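Local coordinates for integron gene cassette protein HFX_CASS2 (Uncultured bacterium, PDB 3FXH), which is of unknown function, an all-helical protein encoded by a mobile integron gene cassette and present as two copies in the assembly, at residues A[55-59]-A[60-64]; A[123-126]-A[127-130]. All blocks are in the same frame, centred on the assembly; numbering follows the deposited sequence.

From the N terminus, helix 24-43 comes first, and helix 50-58 then runs into contact 1. There the chain turns at residues 59-61 and enters helix 62-69, so this contact closes the short bend between two successive helices. Helix 88-102 follows, and contact 2 lies later still, in two turns of the C-terminal helix 116-131, closing no loop. The two contacts are in series, neither nesting nor crossing. Contacts 1 and 2 have centres about 16 Å apart and nearest atoms about 6 Å apart, without touching. Helices 24-43 and 88-102 connect them: Ile-34 packs on Ile-63 and Cys-124, and Phe-98 also meets side chains of both contacts.

Contact 1. Residues A[55-59]-A[60-64]; sequences ELSEQ and ERFIA
Arg-61 places CG between its own backbone N and carbonyl carbon (chi1 77°) and then runs extended to NE, while Gln-59 turns CG away from its carbonyl carbon (chi1 -72°) and extends beyond it. The two side chains therefore lie side by side, pointing the same way, with amide and guanidinium planes nearly coplanar, 8° apart. Gln-59 OE1 takes two hydrogen bonds at once, from Arg-61 NE at 2.6 Å and from Arg-61 NH2 at 2.8 Å. Both donors lie in the carbonyl plane, and this side-on grip fixes the rotation of both flat groups. Leu-56 CD2 sits over the centre of one guanidinium face, 3.6 Å from Arg-61 CZ. Glu-55 OE2 stays beyond salt-bridge range, 4.3 Å from Arg-61 NH2, close enough to add a modest electrostatic attraction at most. The backbone here forms a Schellman motif that ends helix 50-58. Glu-60, with its positive phi, is the C-prime residue: Arg-61 N bonds to Leu-56 O at 2.8 Å and Glu-60 N to Ser-57 O. Arg-61 is in turn the N-cap residue of helix 62-69, whose Ile-63 N and Ala-64 N bond to the carboxylate of Glu-95. On the buried side Leu-56 CB meets Phe-62 CB at 4.2 Å, and the Phe-62 ring packs edge-to-face with Phe-53 and also meets Phe-98. Ser-57 OG lies 4.0 Å from Phe-62 CB and hydrogen-bonds to Phe-53 O.

Contact 2. Residues A[123-126]-A[127-130]; sequences ICLA and ILRE
Ile-127 packs back against Ile-123 one turn earlier in the C-terminal alpha-helix 116-131, a regular i to i+4 contact. The two isoleucine side chains cross at a slant, Ile-123 CG2 touching Ile-127 CD1 at 4.0 Å. Ile-127 turns CG1 away from its carbonyl carbon (chi1 -66°), which lays this branch 3.3 Å from Ile-123 O. That same carbonyl accepts the Ile-127 backbone N-H at 2.9 Å, so the side chain of Ile-127 flanks the oxygen that its own N-H binds. Both isoleucines face helix 88-102, Ile-123 against His-101 and Ile-127 against Ala-97. The Ala-126 methyl points away overall, yet its CB lies 3.2 Å from Ile-127 N; the Ala-126 carbonyl oxygen receives Glu-130 N. Glu-130 CG lies alongside that oxygen, and its carboxylate carries on to a salt bridge between OE1 and Arg-100 NH2, a second tie to helix 88-102. Another side of the helix carries Leu-125, whose CD2 meets Leu-128 CD1 at 4.3 Å. Leu-128 also packs on Val-31 of helix 24-43, whereas Leu-125 packs on His-32 of the second subunit, as does Arg-129. These two turns thus touch two helices of their own chain and, through Leu-125 and Arg-129, the second subunit. Arg-129 N bonds to Leu-125 O, and its extended side chain starts out close to the same carbonyl, with Arg-129 CG 3.5 Å from Leu-125 O.

Contact 1. Residues A[55-59]-A[60-64]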
loop_
_atom_site.group_PDB
_atom_site.type_symbol
_atom_site.label_atom_id
_atom_site.label_comp_id
_atom_site.label_asym_id
_atom_site.label_seq_id
_atom_site.Cartn_x
_atom_site.Cartn_y
_atom_site.Cartn_z
ATOM N N GLU A 55 18.628 -1.687 -7.805
ATOM C CA GLU A 55 19.420 -0.990 -8.816
ATOM C C GLU A 55 18.696 0.270 -9.306
ATOM O O GLU A 55 19.257 1.367 -9.304
ATOM C CB GLU A 55 19.723 -1.934 -9.985
ATOM C CG GLU A 55 20.303 -1.273 -11.223
ATOM C CD GLU A 55 20.680 -2.284 -12.300
ATOM O OE1 GLU A 55 20.736 -3.492 -11.984
ATOM O OE2 GLU A 55 20.918 -1.871 -13.458
ATOM N N LEU A 56 17.442 0.109 -9.713
ATOM C CA LEU A 56 16.640 1.239 -10.180
ATOM C C LEU A 56 16.502 2.343 -9.126
ATOM O O LEU A 56 16.611 3.525 -9.436
ATOM C CB LEU A 56 15.257 0.758 -10.621
ATOM C CG LEU A 56 15.300 -0.198 -11.819
ATOM C CD1 LEU A 56 13.913 -0.728 -12.125
ATOM C CD2 LEU A 56 15.887 0.513 -13.025
ATOM N N SER A 57 16.254 1.943 -7.883
ATOM C CA SER A 57 16.073 2.893 -6.794
ATOM C C SER A 57 17.361 3.649 -6.511
ATOM O O SER A 57 17.347 4.863 -6.318
ATOM C CB SER A 57 15.607 2.177 -5.528
ATOM O OG SER A 57 14.377 1.512 -5.755
ATOM N N GLU A 58 18.471 2.916 -6.463
ATOM C CA GLU A 58 19.770 3.520 -6.226
ATOM C C GLU A 58 20.101 4.537 -7.321
ATOM O O GLU A 58 20.734 5.572 -7.064
ATOM C CB GLU A 58 20.841 2.422 -6.158
ATOM C CG GLU A 58 22.263 2.898 -6.245
ATOM C CD GLU A 58 23.254 1.744 -6.188
ATOM O OE1 GLU A 58 22.824 0.579 -6.357
ATOM O OE2 GLU A 58 24.458 2.004 -5.968
ATOM N N GLN A 59 19.676 4.236 -8.544
ATOM C CA GLN A 59 19.902 5.132 -9.663
ATOM C C GLN A 59 18.769 6.148 -9.732
ATOM O O GLN A 59 18.656 6.902 -10.695
ATOM C CB GLN A 59 19.970 4.343 -10.963
ATOM C CG GLN A 59 21.243 3.520 -11.126
ATOM C CD GLN A 59 21.097 2.457 -12.194
ATOM O OE1 GLN A 59 20.271 2.580 -13.096
ATOM N NE2 GLN A 59 21.888 1.402 -12.090
ATOM N N GLU A 60 17.923 6.139 -8.707
ATOM C CA GLU A 60 16.841 7.109 -8.590
ATOM C C GLU A 60 15.982 7.166 -9.856
ATOM O O GLU A 60 15.692 8.248 -10.357
ATOM C CB GLU A 60 17.417 8.498 -8.258
ATOM C CG GLU A 60 18.410 8.512 -7.090
ATOM C CD GLU A 60 18.516 9.891 -6.431
ATOM O OE1 GLU A 60 18.111 10.890 -7.066
ATOM O OE2 GLU A 60 18.994 9.977 -5.277
ATOM N N ARG A 61 15.570 6.002 -10.362
ATOM C CA ARG A 61 14.773 5.943 -11.585
ATOM C C ARG A 61 13.757 4.792 -11.592
ATOM O O ARG A 61 13.341 4.301 -12.648
ATOM C CB ARG A 61 15.675 5.897 -12.824
ATOM C CG ARG A 61 16.327 4.550 -13.102
ATOM C CD ARG A 61 17.311 4.668 -14.274
ATOM N NE ARG A 61 18.175 3.493 -14.366
ATOM C CZ ARG A 61 17.992 2.488 -15.217
ATOM N NH1 ARG A 61 16.991 2.522 -16.083
ATOM N NH2 ARG A 61 18.828 1.457 -15.216
ATOM N N PHE A 62 13.343 4.380 -10.404
ATOM C CA PHE A 62 12.375 3.303 -10.280
ATOM C C PHE A 62 11.044 3.720 -10.901
ATOM O O PHE A 62 10.436 2.976 -11.669
ATOM C CB PHE A 62 12.197 2.931 -8.813
ATOM C CG PHE A 62 11.046 2.021 -8.550
ATOM C CD1 PHE A 62 11.027 0.723 -9.058
ATOM C CD2 PHE A 62 9.979 2.449 -7.774
ATOM C CE1 PHE A 62 9.952 -0.132 -8.805
ATOM C CE2 PHE A 62 8.889 1.596 -7.513
ATOM C CZ PHE A 62 8.878 0.307 -8.032
ATOM N N ILE A 63 10.601 4.929 -10.596
ATOM C CA ILE A 63 9.290 5.362 -11.098
ATOM C C ILE A 63 9.311 5.552 -12.615
ATOM O O ILE A 63 8.424 5.082 -13.322
ATOM C CB ILE A 63 8.773 6.608 -10.365
ATOM C CG1 ILE A 63 8.600 6.299 -8.875
ATOM C CG2 ILE A 63 7.424 7.033 -10.934
ATOM C CD1 ILE A 63 7.587 5.214 -8.619
ATOM N N ALA A 64 10.342 6.222 -13.114
ATOM C CA ALA A 64 10.521 6.374 -14.557
ATOM C C ALA A 64 10.504 5.018 -15.258
ATOM O O ALA A 64 9.903 4.860 -16.322
ATOM C CB ALA A 64 11.821 7.108 -14.852
#

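Contact 2. Residues A[123-126]-A[127-130]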
loop_
_atom_site.group_PDB
_atom_site.type_symbol
_atom_site.label_atom_id
_atom_site.label_comp_id
_atom_site.label_asym_id
_atom_site.label_seq_id
_atom_site.Cartn_x
_atom_site.Cartn_y
_atom_site.Cartn_z
ATOM N N ILE A 123 8.000 0.774 1.003
ATOM C CA ILE A 123 8.817 1.979 0.968
ATOM C C ILE A 123 7.922 3.209 0.754
ATOM O O ILE A 123 8.130 4.252 1.393
ATOM C CB ILE A 123 9.955 1.866 -0.063
ATOM C CG1 ILE A 123 11.028 0.900 0.470
ATOM C CG2 ILE A 123 10.605 3.243 -0.313
ATOM C CD1 ILE A 123 12.130 0.552 -0.515
ATOM N N CYS A 124 6.890 3.071 -0.082
ATOM C CA CYS A 124 5.928 4.169 -0.228
ATOM C C CYS A 124 5.383 4.636 1.122
ATOM O O CYS A 124 5.212 5.825 1.338
ATOM C CB CYS A 124 4.773 3.794 -1.148
ATOM S SG CYS A 124 5.238 3.815 -2.901
ATOM N N LEU A 125 5.081 3.702 2.026
ATOM C CA LEU A 125 4.558 4.089 3.338
ATOM C C LEU A 125 5.609 4.818 4.152
ATOM O O LEU A 125 5.303 5.744 4.895
ATOM C CB LEU A 125 4.027 2.871 4.120
ATOM C CG LEU A 125 3.070 1.943 3.364
ATOM C CD1 LEU A 125 2.829 0.658 4.154
ATOM C CD2 LEU A 125 1.760 2.629 3.079
ATOM N N ALA A 126 6.859 4.399 4.024
ATOM C CA ALA A 126 7.934 5.097 4.708
ATOM C C ALA A 126 8.035 6.524 4.165
ATOM O O ALA A 126 8.309 7.449 4.901
ATOM C CB ALA A 126 9.248 4.359 4.533
ATOM N N ILE A 127 7.782 6.691 2.871
ATOM C CA ILE A 127 7.879 8.004 2.230
ATOM C C ILE A 127 6.735 8.897 2.699
ATOM O O ILE A 127 6.926 10.086 2.964
ATOM C CB ILE A 127 7.900 7.870 0.685
ATOM C CG1 ILE A 127 9.175 7.151 0.240
ATOM C CG2 ILE A 127 7.836 9.242 -0.005
ATOM C CD1 ILE A 127 9.227 6.861 -1.278
ATOM N N LEU A 128 5.550 8.311 2.835
ATOM C CA LEU A 128 4.398 9.039 3.340
ATOM C C LEU A 128 4.667 9.597 4.736
ATOM O O LEU A 128 4.309 10.727 5.041
ATOM C CB LEU A 128 3.159 8.139 3.371
ATOM C CG LEU A 128 2.562 7.786 2.009
ATOM C CD1 LEU A 128 1.396 6.831 2.210
ATOM C CD2 LEU A 128 2.116 9.059 1.300
ATOM N N ARG A 129 5.283 8.791 5.587
ATOM C CA ARG A 129 5.669 9.259 6.913
ATOM C C ARG A 129 6.580 10.484 6.799
ATOM O O ARG A 129 6.421 11.479 7.523
ATOM C CB ARG A 129 6.387 8.149 7.679
ATOM C CG ARG A 129 5.485 7.026 8.156
ATOM C CD ARG A 129 6.226 6.146 9.153
ATOM N NE ARG A 129 5.376 5.106 9.722
ATOM C CZ ARG A 129 4.426 5.325 10.627
ATOM N NH1 ARG A 129 4.187 6.556 11.059
ATOM N NH2 ARG A 129 3.708 4.312 11.098
ATOM N N GLU A 130 7.541 10.401 5.884
ATOM C CA GLU A 130 8.466 11.503 5.659
ATOM C C GLU A 130 7.737 12.769 5.231
ATOM O O GLU A 130 8.027 13.853 5.725
ATOM C CB GLU A 130 9.510 11.123 4.610
ATOM C CG GLU A 130 10.560 10.152 5.108
ATOM C CD GLU A 130 11.847 10.272 4.331
ATOM O OE1 GLU A 130 11.849 10.985 3.306
ATOM O OE2 GLU A 130 12.856 9.669 4.748
#